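Local coordinates for protein angel homolog 2 (Homo sapiens, PDB 6RW0) that removes 2',3'-cyclic phosphates as a phosphatase of the CCR4/nocturin family and probably binds the 3' untranslated regions of mRNAs, at residues A[49-54]-A[424-429]; A[174-179]-A[186-191]; A[210-215]-A[286-291]; A[246-251]-A[328-333]. All blocks are in the same frame, centred on the assembly; numbering follows the deposited sequence. Where two conformers were deposited one is given.

Contact 1: residues A[49-54]-A[424-429]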
loop_
_atom_site.group_PDB
_atom_site.type_symbol
_atom_site.label_atom_id
_atom_site.label_comp_id
_atom_site.label_asym_id
_atom_site.label_seq_id
_atom_site.Cartn_x
_atom_site.Cartn_y
_atom_site.Cartn_z
ATOM N N LYS A 49 -4.815 7.439 26.125
ATOM C CA LYS A 49 -4.296 7.060 24.793
ATOM C C LYS A 49 -5.158 5.969 24.178
ATOM O O LYS A 49 -5.856 5.299 24.900
ATOM C CB LYS A 49 -2.891 6.486 24.977
ATOM C CG LYS A 49 -2.904 5.032 25.432
ATOM C CD LYS A 49 -1.842 4.641 26.404
ATOM C CE LYS A 49 -2.153 3.363 27.155
ATOM N NZ LYS A 49 -2.624 2.267 26.280
ATOM N N PHE A 50 -5.079 5.817 22.860
ATOM C CA PHE A 50 -5.724 4.723 22.108
ATOM C C PHE A 50 -4.596 4.064 21.314
ATOM O O PHE A 50 -4.029 4.744 20.513
ATOM C CB PHE A 50 -6.842 5.234 21.205
ATOM C CG PHE A 50 -7.462 4.177 20.335
ATOM C CD1 PHE A 50 -8.320 3.232 20.856
ATOM C CD2 PHE A 50 -7.179 4.119 18.984
ATOM C CE1 PHE A 50 -8.900 2.272 20.048
ATOM C CE2 PHE A 50 -7.749 3.151 18.185
ATOM C CZ PHE A 50 -8.606 2.228 18.712
ATOM N N ASP A 51 -4.308 2.790 21.532
ATOM C CA ASP A 51 -3.212 2.083 20.840
ATOM C C ASP A 51 -3.848 1.124 19.842
ATOM O O ASP A 51 -4.854 0.553 20.165
ATOM C CB ASP A 51 -2.326 1.314 21.818
ATOM C CG ASP A 51 -1.456 2.189 22.698
ATOM O OD1 ASP A 51 -1.392 3.370 22.465
ATOM O OD2 ASP A 51 -0.848 1.643 23.606
ATOM N N PHE A 52 -3.295 1.008 18.644
ATOM C CA PHE A 52 -3.830 0.083 17.630
ATOM C C PHE A 52 -2.698 -0.301 16.697
ATOM O O PHE A 52 -1.801 0.464 16.487
ATOM C CB PHE A 52 -5.006 0.698 16.870
ATOM C CG PHE A 52 -4.651 1.880 16.016
ATOM C CD1 PHE A 52 -4.440 3.125 16.566
ATOM C CD2 PHE A 52 -4.504 1.732 14.654
ATOM C CE1 PHE A 52 -4.108 4.202 15.772
ATOM C CE2 PHE A 52 -4.172 2.812 13.863
ATOM C CZ PHE A 52 -3.977 4.044 14.420
ATOM N N SER A 53 -2.814 -1.494 16.160
ATOM C CA SER A 53 -1.849 -2.031 15.217
ATOM C C SER A 53 -2.447 -2.155 13.822
ATOM O O SER A 53 -3.664 -2.316 13.654
ATOM C CB SER A 53 -1.341 -3.398 15.681
ATOM O OG SER A 53 -2.422 -4.303 15.853
ATOM N N VAL A 54 -1.567 -2.066 12.825
ATOM C CA VAL A 54 -1.924 -2.086 11.412
ATOM C C VAL A 54 -0.980 -3.023 10.680
ATOM O O VAL A 54 0.246 -2.893 10.799
ATOM C CB VAL A 54 -1.831 -0.687 10.768
ATOM C CG1 VAL A 54 -2.202 -0.759 9.272
ATOM C CG2 VAL A 54 -2.695 0.315 11.480
ATOM N N LYS A 424 2.669 -0.760 15.318
ATOM C CA LYS A 424 1.801 -0.400 16.432
ATOM C C LYS A 424 1.874 1.105 16.645
ATOM O O LYS A 424 2.972 1.662 16.774
ATOM C CB LYS A 424 2.168 -1.114 17.727
ATOM C CG LYS A 424 1.145 -0.822 18.825
ATOM C CD LYS A 424 1.157 -1.852 19.945
ATOM C CE LYS A 424 1.006 -1.171 21.295
ATOM N NZ LYS A 424 0.586 -2.108 22.365
ATOM N N PHE A 425 0.711 1.729 16.697
ATOM C CA PHE A 425 0.584 3.191 16.828
ATOM C C PHE A 425 -0.102 3.575 18.137
ATOM O O PHE A 425 -0.828 2.787 18.686
ATOM C CB PHE A 425 -0.262 3.766 15.691
ATOM C CG PHE A 425 0.355 3.651 14.325
ATOM C CD1 PHE A 425 1.445 4.412 13.960
ATOM C CD2 PHE A 425 -0.176 2.783 13.397
ATOM C CE1 PHE A 425 2.004 4.289 12.704
ATOM C CE2 PHE A 425 0.390 2.661 12.148
ATOM C CZ PHE A 425 1.471 3.417 11.801
ATOM N N ARG A 426 0.157 4.794 18.577
ATOM C CA ARG A 426 -0.505 5.381 19.750
ATOM C C ARG A 426 -1.172 6.691 19.328
ATOM O O ARG A 426 -0.508 7.513 18.749
ATOM C CB ARG A 426 0.496 5.696 20.863
ATOM C CG ARG A 426 -0.121 6.494 21.999
ATOM C CD ARG A 426 0.614 6.300 23.309
ATOM N NE ARG A 426 0.560 4.930 23.746
ATOM C CZ ARG A 426 1.450 4.374 24.549
ATOM N NH1 ARG A 426 2.419 5.103 25.053
ATOM N NH2 ARG A 426 1.366 3.101 24.855
ATOM N N LEU A 427 -2.449 6.863 19.618
ATOM C CA LEU A 427 -3.109 8.162 19.451
ATOM C C LEU A 427 -3.206 8.745 20.864
ATOM O O LEU A 427 -3.873 8.152 21.676
ATOM C CB LEU A 427 -4.490 7.954 18.844
ATOM C CG LEU A 427 -5.357 9.202 18.802
ATOM C CD1 LEU A 427 -4.696 10.290 17.991
ATOM C CD2 LEU A 427 -6.730 8.871 18.265
ATOM N N GLU A 428 -2.492 9.820 21.130
ATOM C CA GLU A 428 -2.565 10.490 22.421
ATOM C C GLU A 428 -3.865 11.279 22.514
ATOM O O GLU A 428 -4.254 11.970 21.568
ATOM C CB GLU A 428 -1.394 11.457 22.581
ATOM C CG GLU A 428 -0.033 10.815 22.479
ATOM C CD GLU A 428 0.402 10.147 23.764
ATOM O OE1 GLU A 428 -0.418 10.052 24.706
ATOM O OE2 GLU A 428 1.574 9.724 23.829
ATOM N N LEU A 429 -4.523 11.186 23.668
ATOM C CA LEU A 429 -5.819 11.823 23.884
ATOM C C LEU A 429 -5.740 12.867 24.995
ATOM O O LEU A 429 -4.750 12.933 25.722
ATOM C CB LEU A 429 -6.864 10.762 24.247
ATOM C CG LEU A 429 -7.101 9.690 23.181
ATOM C CD1 LEU A 429 -8.044 8.617 23.678
ATOM C CD2 LEU A 429 -7.645 10.330 21.920
HETATM O O HOH W 1 -0.920 -0.906 24.066
#

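Contact 2: residues A[174-179]-A[186-191]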
loop_
_atom_site.group_PDB
_atom_site.type_symbol
_atom_site.label_atom_id
_atom_site.label_comp_id
_atom_site.label_asym_id
_atom_site.label_seq_id
_atom_site.Cartn_x
_atom_site.Cartn_y
_atom_site.Cartn_z
ATOM N N VAL A 174 -10.699 3.792 1.097
ATOM C CA VAL A 174 -10.476 4.652 2.257
ATOM C C VAL A 174 -11.629 4.433 3.220
ATOM O O VAL A 174 -12.797 4.593 2.842
ATOM C CB VAL A 174 -10.374 6.137 1.864
ATOM C CG1 VAL A 174 -10.106 6.988 3.090
ATOM C CG2 VAL A 174 -9.286 6.334 0.800
ATOM N N LEU A 175 -11.320 4.049 4.454
ATOM C CA LEU A 175 -12.335 3.935 5.488
ATOM C C LEU A 175 -12.130 5.046 6.504
ATOM O O LEU A 175 -11.001 5.462 6.775
ATOM C CB LEU A 175 -12.271 2.593 6.230
ATOM C CG LEU A 175 -12.382 1.295 5.433
ATOM C CD1 LEU A 175 -12.611 0.105 6.376
ATOM C CD2 LEU A 175 -13.444 1.326 4.362
ATOM N N LEU A 176 -13.225 5.514 7.081
ATOM C CA LEU A 176 -13.168 6.393 8.235
ATOM C C LEU A 176 -13.704 5.597 9.417
ATOM O O LEU A 176 -14.828 5.089 9.358
ATOM C CB LEU A 176 -13.974 7.662 8.000
ATOM C CG LEU A 176 -13.710 8.723 9.069
ATOM C CD1 LEU A 176 -12.289 9.287 9.043
ATOM C CD2 LEU A 176 -14.718 9.852 8.913
ATOM N N LEU A 177 -12.867 5.443 10.434
ATOM C CA LEU A 177 -13.150 4.580 11.598
ATOM C C LEU A 177 -13.221 5.399 12.883
ATOM O O LEU A 177 -12.463 6.304 13.014
ATOM C CB LEU A 177 -12.042 3.536 11.746
ATOM C CG LEU A 177 -11.787 2.627 10.553
ATOM C CD1 LEU A 177 -10.664 1.666 10.874
ATOM C CD2 LEU A 177 -13.029 1.857 10.164
ATOM N N GLN A 178 -14.118 5.047 13.792
ATOM C CA GLN A 178 -14.229 5.722 15.094
ATOM C C GLN A 178 -13.652 4.775 16.149
ATOM O O GLN A 178 -14.215 3.717 16.333
ATOM C CB GLN A 178 -15.677 6.064 15.412
ATOM C CG GLN A 178 -15.813 6.823 16.720
ATOM C CD GLN A 178 -15.065 8.126 16.692
ATOM O OE1 GLN A 178 -15.111 8.855 15.726
ATOM N NE2 GLN A 178 -14.328 8.410 17.741
ATOM N N PRO A 179 -12.554 5.123 16.838
ATOM C CA PRO A 179 -12.041 4.283 17.905
ATOM C C PRO A 179 -13.118 4.055 18.977
ATOM O O PRO A 179 -13.782 4.972 19.296
ATOM C CB PRO A 179 -10.865 5.086 18.460
ATOM C CG PRO A 179 -10.416 5.898 17.290
ATOM C CD PRO A 179 -11.701 6.272 16.588
ATOM N N CYS A 186 -12.540 11.776 21.110
ATOM C CA CYS A 186 -11.502 11.095 20.338
ATOM C C CYS A 186 -11.753 11.297 18.845
ATOM O O CYS A 186 -12.874 11.129 18.368
ATOM C CB CYS A 186 -11.492 9.608 20.689
ATOM S SG CYS A 186 -10.301 8.616 19.773
ATOM N N PRO A 187 -10.733 11.677 18.087
ATOM C CA PRO A 187 -10.944 11.819 16.647
ATOM C C PRO A 187 -11.130 10.472 15.977
ATOM O O PRO A 187 -10.723 9.416 16.474
ATOM C CB PRO A 187 -9.655 12.482 16.152
ATOM C CG PRO A 187 -8.630 12.029 17.109
ATOM C CD PRO A 187 -9.337 11.985 18.457
ATOM N N ALA A 188 -11.723 10.538 14.795
ATOM C CA ALA A 188 -11.719 9.408 13.893
ATOM C C ALA A 188 -10.316 9.179 13.342
ATOM O O ALA A 188 -9.439 10.044 13.420
ATOM C CB ALA A 188 -12.657 9.685 12.719
ATOM N N ILE A 189 -10.116 7.988 12.776
ATOM C CA ILE A 189 -8.891 7.623 12.076
ATOM C C ILE A 189 -9.251 7.250 10.646
ATOM O O ILE A 189 -10.198 6.492 10.409
ATOM C CB ILE A 189 -8.164 6.462 12.773
ATOM C CG1 ILE A 189 -7.803 6.888 14.195
ATOM C CG2 ILE A 189 -6.921 6.051 11.991
ATOM C CD1 ILE A 189 -7.239 5.790 15.027
ATOM N N CYS A 190 -8.494 7.780 9.697
ATOM C CA CYS A 190 -8.704 7.520 8.287
ATOM C C CYS A 190 -7.674 6.494 7.844
ATOM O O CYS A 190 -6.472 6.737 7.967
ATOM C CB CYS A 190 -8.521 8.819 7.511
ATOM S SG CYS A 190 -8.694 8.628 5.743
ATOM N N VAL A 191 -8.138 5.357 7.332
ATOM C CA VAL A 191 -7.260 4.291 6.864
ATOM C C VAL A 191 -7.439 4.147 5.363
ATOM O O VAL A 191 -8.564 3.948 4.880
ATOM C CB VAL A 191 -7.558 2.955 7.565
ATOM C CG1 VAL A 191 -6.635 1.859 7.047
ATOM C CG2 VAL A 191 -7.435 3.096 9.068
#

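Contact 3: residues A[210-215]-A[286-291]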
loop_
_atom_site.group_PDB
_atom_site.type_symbol
_atom_site.label_atom_id
_atom_site.label_comp_id
_atom_site.label_asym_id
_atom_site.label_seq_id
_atom_site.Cartn_x
_atom_site.Cartn_y
_atom_site.Cartn_z
ATOM N N LEU A 210 -1.943 7.974 -7.572
ATOM C CA LEU A 210 -1.643 8.443 -6.224
ATOM C C LEU A 210 -2.401 9.727 -5.899
ATOM O O LEU A 210 -2.968 9.864 -4.805
ATOM C CB LEU A 210 -0.138 8.646 -6.078
ATOM C CG LEU A 210 0.321 9.230 -4.746
ATOM C CD1 LEU A 210 -0.000 8.275 -3.609
ATOM C CD2 LEU A 210 1.798 9.549 -4.776
ATOM N N ALA A 211 -2.425 10.685 -6.830
ATOM C CA ALA A 211 -3.150 11.932 -6.593
ATOM C C ALA A 211 -4.628 11.663 -6.327
ATOM O O ALA A 211 -5.249 12.332 -5.491
ATOM C CB ALA A 211 -2.984 12.862 -7.794
ATOM N N MET A 212 -5.214 10.699 -7.039
ATOM C CA MET A 212 -6.616 10.361 -6.822
ATOM C C MET A 212 -6.834 9.795 -5.424
ATOM O O MET A 212 -7.818 10.139 -4.761
ATOM C CB MET A 212 -7.075 9.383 -7.901
ATOM C CG MET A 212 -7.158 10.027 -9.269
ATOM S SD MET A 212 -7.295 8.854 -10.637
ATOM C CE MET A 212 -8.968 8.536 -10.589
ATOM N N LEU A 213 -5.935 8.928 -4.957
ATOM C CA LEU A 213 -6.047 8.432 -3.585
ATOM C C LEU A 213 -5.885 9.569 -2.581
ATOM O O LEU A 213 -6.660 9.689 -1.621
ATOM C CB LEU A 213 -4.999 7.356 -3.318
ATOM C CG LEU A 213 -5.131 6.662 -1.961
ATOM C CD1 LEU A 213 -6.401 5.828 -1.909
ATOM C CD2 LEU A 213 -3.907 5.815 -1.695
ATOM N N LEU A 214 -4.876 10.418 -2.783
ATOM C CA LEU A 214 -4.653 11.533 -1.866
ATOM C C LEU A 214 -5.845 12.483 -1.835
ATOM O O LEU A 214 -6.201 13.006 -0.769
ATOM C CB LEU A 214 -3.372 12.283 -2.231
ATOM C CG LEU A 214 -2.072 11.506 -2.046
ATOM C CD1 LEU A 214 -0.904 12.338 -2.558
ATOM C CD2 LEU A 214 -1.826 11.086 -0.599
ATOM N N ALA A 215 -6.481 12.729 -2.985
ATOM C CA ALA A 215 -7.667 13.582 -2.996
ATOM C C ALA A 215 -8.805 12.958 -2.200
ATOM O O ALA A 215 -9.509 13.652 -1.469
ATOM C CB ALA A 215 -8.106 13.859 -4.433
ATOM N N LEU A 286 -10.111 15.593 -14.825
ATOM C CA LEU A 286 -9.968 14.746 -13.625
ATOM C C LEU A 286 -10.597 15.459 -12.419
ATOM O O LEU A 286 -11.112 14.792 -11.567
ATOM C CB LEU A 286 -8.497 14.419 -13.370
ATOM C CG LEU A 286 -8.283 13.424 -12.236
ATOM C CD1 LEU A 286 -9.110 12.179 -12.458
ATOM C CD2 LEU A 286 -6.824 13.061 -12.074
ATOM N N GLY A 287 -10.498 16.780 -12.336
ATOM C CA GLY A 287 -11.065 17.531 -11.205
ATOM C C GLY A 287 -10.226 17.445 -9.944
ATOM O O GLY A 287 -10.785 17.413 -8.892
ATOM N N ILE A 288 -8.925 17.302 -10.118
ATOM C CA ILE A 288 -7.979 17.262 -8.982
ATOM C C ILE A 288 -6.919 18.340 -9.228
ATOM O O ILE A 288 -6.333 18.363 -10.285
ATOM C CB ILE A 288 -7.398 15.852 -8.779
ATOM C CG1 ILE A 288 -8.507 14.883 -8.371
ATOM C CG2 ILE A 288 -6.274 15.881 -7.759
ATOM C CD1 ILE A 288 -8.059 13.443 -8.268
ATOM N N SER A 289 -6.658 19.192 -8.244
ATOM C CA SER A 289 -5.688 20.298 -8.366
ATOM C C SER A 289 -4.264 19.765 -8.253
ATOM O O SER A 289 -4.070 18.657 -7.818
ATOM C CB SER A 289 -5.938 21.327 -7.303
ATOM O OG SER A 289 -5.437 20.888 -6.063
ATOM N N GLN A 290 -3.282 20.636 -8.451
ATOM C CA GLN A 290 -1.845 20.309 -8.267
ATOM C C GLN A 290 -1.503 20.110 -6.779
ATOM O O GLN A 290 -0.393 19.760 -6.529
ATOM C CB GLN A 290 -0.942 21.375 -8.878
ATOM C CG GLN A 290 -1.103 21.503 -10.375
ATOM C CD GLN A 290 -0.673 20.246 -11.074
ATOM O OE1 GLN A 290 -1.481 19.370 -11.286
ATOM N NE2 GLN A 290 0.600 20.146 -11.425
ATOM N N ASN A 291 -2.367 20.478 -5.833
ATOM C CA ASN A 291 -2.213 20.169 -4.401
ATOM C C ASN A 291 -2.914 18.837 -4.068
ATOM O O ASN A 291 -3.065 18.584 -2.900
ATOM C CB ASN A 291 -2.721 21.319 -3.540
ATOM C CG ASN A 291 -1.925 22.586 -3.739
ATOM O OD1 ASN A 291 -0.798 22.554 -4.172
ATOM N ND2 ASN A 291 -2.527 23.706 -3.413
#

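Contact 4: residues A[246-251]-A[328-333]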
loop_
_atom_site.group_PDB
_atom_site.type_symbol
_atom_site.label_atom_id
_atom_site.label_comp_id
_atom_site.label_asym_id
_atom_site.label_seq_id
_atom_site.Cartn_x
_atom_site.Cartn_y
_atom_site.Cartn_z
ATOM N N TYR A 246 8.022 8.275 -4.064
ATOM C CA TYR A 246 8.201 8.154 -2.621
ATOM C C TYR A 246 8.495 9.510 -1.996
ATOM O O TYR A 246 7.917 9.867 -0.961
ATOM C CB TYR A 246 9.357 7.199 -2.330
ATOM C CG TYR A 246 9.655 7.068 -0.855
ATOM C CD1 TYR A 246 8.998 6.126 -0.076
ATOM C CD2 TYR A 246 10.569 7.907 -0.239
ATOM C CE1 TYR A 246 9.264 6.015 1.278
ATOM C CE2 TYR A 246 10.844 7.801 1.118
ATOM C CZ TYR A 246 10.175 6.852 1.867
ATOM O OH TYR A 246 10.424 6.730 3.217
ATOM N N SER A 247 9.408 10.270 -2.604
ATOM C CA SER A 247 9.778 11.567 -2.051
ATOM C C SER A 247 8.582 12.505 -2.006
ATOM O O SER A 247 8.433 13.288 -1.059
ATOM C CB SER A 247 10.901 12.170 -2.885
ATOM O OG SER A 247 12.046 11.334 -2.854
ATOM N N PHE A 248 7.723 12.450 -3.027
ATOM C CA PHE A 248 6.512 13.264 -3.020
ATOM C C PHE A 248 5.651 12.946 -1.802
ATOM O O PHE A 248 5.172 13.852 -1.109
ATOM C CB PHE A 248 5.738 13.059 -4.328
ATOM C CG PHE A 248 4.380 13.712 -4.325
ATOM C CD1 PHE A 248 4.259 15.054 -4.036
ATOM C CD2 PHE A 248 3.238 12.985 -4.594
ATOM C CE1 PHE A 248 3.025 15.670 -3.997
ATOM C CE2 PHE A 248 1.990 13.606 -4.567
ATOM C CZ PHE A 248 1.892 14.940 -4.270
ATOM N N ILE A 249 5.438 11.659 -1.519
ATOM C CA ILE A 249 4.629 11.296 -0.359
ATOM C C ILE A 249 5.251 11.861 0.911
ATOM O O ILE A 249 4.570 12.470 1.741
ATOM C CB ILE A 249 4.451 9.771 -0.273
ATOM C CG1 ILE A 249 3.668 9.274 -1.486
ATOM C CG2 ILE A 249 3.725 9.380 1.024
ATOM C CD1 ILE A 249 3.580 7.764 -1.611
ATOM N N LYS A 250 6.557 11.663 1.079
ATOM C CA LYS A 250 7.205 12.023 2.332
ATOM C C LYS A 250 7.338 13.529 2.507
ATOM O O LYS A 250 7.220 14.038 3.629
ATOM C CB LYS A 250 8.609 11.421 2.378
ATOM C CG LYS A 250 8.692 9.931 2.447
ATOM C CD LYS A 250 8.180 9.385 3.764
ATOM C CE LYS A 250 9.149 9.633 4.914
ATOM N NZ LYS A 250 10.461 8.919 4.775
ATOM N N GLU A 251 7.623 14.258 1.430
ATOM C CA GLU A 251 7.904 15.681 1.541
ATOM C C GLU A 251 6.690 16.565 1.298
ATOM O O GLU A 251 6.689 17.724 1.736
ATOM C CB GLU A 251 9.022 16.086 0.570
ATOM C CG GLU A 251 10.306 15.284 0.742
ATOM C CD GLU A 251 10.879 15.374 2.146
ATOM O OE1 GLU A 251 10.762 16.446 2.777
ATOM O OE2 GLU A 251 11.447 14.367 2.620
ATOM N N SER A 328 5.613 23.181 -12.763
ATOM C CA SER A 328 5.818 21.732 -12.744
ATOM C C SER A 328 6.071 21.225 -11.331
ATOM O O SER A 328 7.070 20.559 -11.051
ATOM C CB SER A 328 6.965 21.359 -13.672
ATOM O OG SER A 328 8.154 22.017 -13.279
ATOM N N ASN A 329 5.152 21.555 -10.429
ATOM C CA ASN A 329 5.250 21.144 -9.039
ATOM C C ASN A 329 3.940 20.526 -8.593
ATOM O O ASN A 329 2.863 21.049 -8.894
ATOM C CB ASN A 329 5.589 22.327 -8.144
ATOM C CG ASN A 329 6.945 22.889 -8.444
ATOM O OD1 ASN A 329 7.957 22.359 -7.993
ATOM N ND2 ASN A 329 6.983 23.950 -9.239
ATOM N N LEU A 330 4.048 19.398 -7.910
ATOM C CA LEU A 330 2.932 18.777 -7.229
ATOM C C LEU A 330 3.113 19.000 -5.737
ATOM O O LEU A 330 4.239 19.038 -5.235
ATOM C CB LEU A 330 2.923 17.273 -7.451
ATOM C CG LEU A 330 2.354 16.667 -8.725
ATOM C CD1 LEU A 330 2.235 15.158 -8.440
ATOM C CD2 LEU A 330 1.045 17.298 -9.089
ATOM N N GLN A 331 1.999 19.144 -5.028
ATOM C CA GLN A 331 2.023 19.267 -3.580
ATOM C C GLN A 331 0.889 18.430 -3.004
ATOM O O GLN A 331 -0.068 18.093 -3.703
ATOM C CB GLN A 331 1.855 20.731 -3.143
ATOM C CG GLN A 331 2.984 21.673 -3.587
ATOM C CD GLN A 331 2.834 22.239 -5.009
ATOM O OE1 GLN A 331 3.830 22.589 -5.644
ATOM N NE2 GLN A 331 1.601 22.363 -5.492
ATOM N N HIS A 332 1.012 18.076 -1.724
ATOM C CA HIS A 332 -0.122 17.616 -0.933
ATOM C C HIS A 332 -0.019 18.292 0.427
ATOM O O HIS A 332 1.022 18.861 0.780
ATOM C CB HIS A 332 -0.253 16.088 -0.847
ATOM C CG HIS A 332 0.809 15.427 -0.036
ATOM N ND1 HIS A 332 0.951 15.630 1.320
ATOM C CD2 HIS A 332 1.768 14.540 -0.388
ATOM C CE1 HIS A 332 1.966 14.907 1.765
ATOM N NE2 HIS A 332 2.480 14.242 0.747
ATOM N N HIS A 333 -1.111 18.244 1.196
ATOM C CA HIS A 333 -1.204 18.993 2.442
ATOM C C HIS A 333 -1.041 18.134 3.688
ATOM O O HIS A 333 -1.338 18.608 4.794
ATOM C CB HIS A 333 -2.546 19.721 2.518
ATOM C CG HIS A 333 -2.738 20.746 1.450
ATOM N ND1 HIS A 333 -1.795 21.707 1.170
ATOM C CD2 HIS A 333 -3.771 20.967 0.602
ATOM C CE1 HIS A 333 -2.240 22.486 0.198
ATOM N NE2 HIS A 333 -3.433 22.055 -0.166
#

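Contact 1: residues A[49-54]-A[424-429]
Asp51 and Arg426 face each other as a non-hydrogen-bonded pair of two antiparallel strands, 49-54 and 424-428, and their side chains carry the charged part of the contact. The guanidinium group grips the carboxylate side-on: Arg426 NE reaches Asp51 OD1 at 2.8 Å and Arg426 NH2 reaches Asp51 OD2 at 2.9 Å, each on the syn lone pair, with the two planes only 16° apart. Lys49 adds a weak bond from NZ to Asp51 OD2 at 3.3 Å, while its CD lies over one face of the guanidinium group, 3.6 Å from Arg426 NE. A water links Asp51 OD2 to Lys424 NZ, 2.6 Å from the carboxylate oxygen. Replacing Arg426 by an alanine would probably leave Asp51 without its two-pronged partner and free its carboxylate to turn.

Backbone bonds pair Phe50 with Leu427 and Phe52 with Phe425, for example Leu427 N to Phe50 O at 2.8 Å.

The apolar side chains occupy the other face. With chi1 of 66°, the Phe52 ring comes under Phe425 CB, which makes a CH-pi contact 4.2 Å from the ring centroid. Val54 CG2 meets the edge of the Phe425 ring, 3.9 Å from CE2. Beyond them, Ile189 of the second sheet touches both Phe50 and Phe52.

The chemistry is thus split by face: apolar side chains turn into the sandwich, whereas on the other side the Asp51 carboxylate sits among Lys49, Lys424 and Arg426, a setting likely to keep it ionised.

Contact 2: residues A[174-179]-A[186-191]
Strands 174-179 and 189-191 run antiparallel, their short axes 4.8 Å apart, with Leu175-Val191 and Leu177-Ile189 as hydrogen-bonded pairs and Leu176-Cys190 as the non-hydrogen-bonded pair between them. Each hydrogen-bonded pair is closed by two N-H to O bonds, such as Leu177 N to Ile189 O at 2.9 Å.

On the face of Leu175, Leu177, Ile189 and Val191, Leu177 CD1 comes within 4.0 Å of Val191 CG2, and Pro179 CG packs on Ile189 CD1 at 3.9 Å. Pro179 CG also lies 3.7 Å from Cys186 SG. On the other face, Leu176 puts CD1 against Ala188 CB at 3.7 Å and reaches Cys190 CB beyond. Val174 CG1 touches Cys190 SG at 3.4 Å; its chi1 of -178° swings this methyl toward the sulfur.

Beyond the last bridged pair, Gln178 reaches across to the loop residues. Its chain bends at chi2 (60°), which turns the amide back to the loop, and NE2 gives a hydrogen bond to Cys186 O at 3.1 Å. The acceptor lies in the amide plane, but the donor sits above the carbonyl plane, away from a lone pair. A leucine in place of Gln178 would probably leave Cys186 O without this donor and let the loop end of residues 186-188 move more freely.

Helix 203-220 packs against Val174 and Leu176, whereas Leu175, Leu177 and Val191 meet strand 137-144. This is a beta hairpin within one of the two stacked sheets of the DNase I-like alpha/beta sandwich.

Contact 3: residues A[210-215]-A[286-291]
Leu286, where the second segment begins, meets Met212 of helix 203-220 through both its methyl groups. Leu286 CD1 lies 4.1 Å from Met212 CE, and Leu286 CD2 is also 4.1 Å from Met212 CG, so the leucine fork follows the methionine chain along two of its carbons. Met212 runs extended through chi2 and then bends at chi3 (82°), which brings its terminal methyl round to the leucine; the two side chains pass each other at a slant.

Gly287 follows with a positive phi of 77°, turning the chain so that Ile288 points at the helix.

Ile288 is the main wedge. Its CG1 stands anti to its own carbonyl carbon (chi1 -65°) and chi2 is extended, sending CD1 into the groove between Met212 and Ala215. Ile288 CD1 is 3.7 Å from Met212 CG and 3.9 Å from Ala215 CB, and it also rests 4.1 Å from Ala211 O, a carbonyl already bonded to Ala215 N one helical turn on. The other branch, Ile288 CG2, looks more loosely toward Ala211 CB at 4.5 Å. The two alanines, four residues apart, keep this side of the helix low enough for the isoleucine to come close. In the DNase I-like fold, helices such as 203-220 pack on the outside of the sheets; here Leu213 and Leu214 touch Met233 of strand 231-236, while the long connection between strands 253-255 and 329-331 closes over another side. Trp282 gives its NE1 hydrogen to Ile288 O.

Ser289 starts an ST turn, its OG accepting from Asn291 N at 3.1 Å, and Gln290 and Asn291 lead on toward Gln331.

Contact 4: residues A[246-251]-A[328-333]
Phe248 holds CG anti to its backbone N (chi1 172°), which swings its ring off the helix toward strand 329-331, while chi1 of 70° places the His332 ring between its own N and carbonyl carbon and turns it back to the helix end. Helix 244-251 thereby packs against a two-stranded antiparallel sheet, 253-255 with 329-331, within the DNase I-like domain.

The Phe248 ring is held between Leu330 of the strand and His332 just after it. Over one face stands Leu330, its CB 3.8 Å from Phe248 CE1 and its CD1 over the rim. Over the opposite face His332 presents an edge, CD2 coming 3.9 Å from Phe248 CZ; the planes meet at 66° in an edge-to-face pair. The backbone of Gln331 closes the ring's edge, with its carbonyl carbon 3.6 Å from Phe248 CE1. Leu210 and Leu214 of helix 203-220 pack on Phe248 as well, burying it.

The polar part rests on His332, whose two ring nitrogens are both engaged: ND1 is hydrogen-bonded to Phe334 N, which helps to fix the ring's rotation, and NE2 serves the last turn of the helix. There His332 NE2 donates to Ile249 O at 2.9 Å, the oxygen in the imidazole plane but the donor tilted 33° from the carbonyl plane.

How the contacts relate
Contacts 1 and 2 are strand pairings in the two different sheets, partly buried, and they meet in the sandwich where Phe52 CE1 packs on Ile189 CD1 at 3.6 Å. Contact 1 alone adds a salt-bridge network, on its outer face. Contacts 3 and 4 are smaller and buried, and each sets a helix against a loop or short strand: the former purely apolar, the latter aromatic with one histidine bond. They are joined by Gln290 O and Gln331 N, probably hydrogen-bonded at 2.9 Å, while helix 203-220, part of contact 3, also touches Val174 of contact 2 and Phe248 of contact 4. Contact 1 closes nearly the whole chain; contacts 3 and 4 interleave along it.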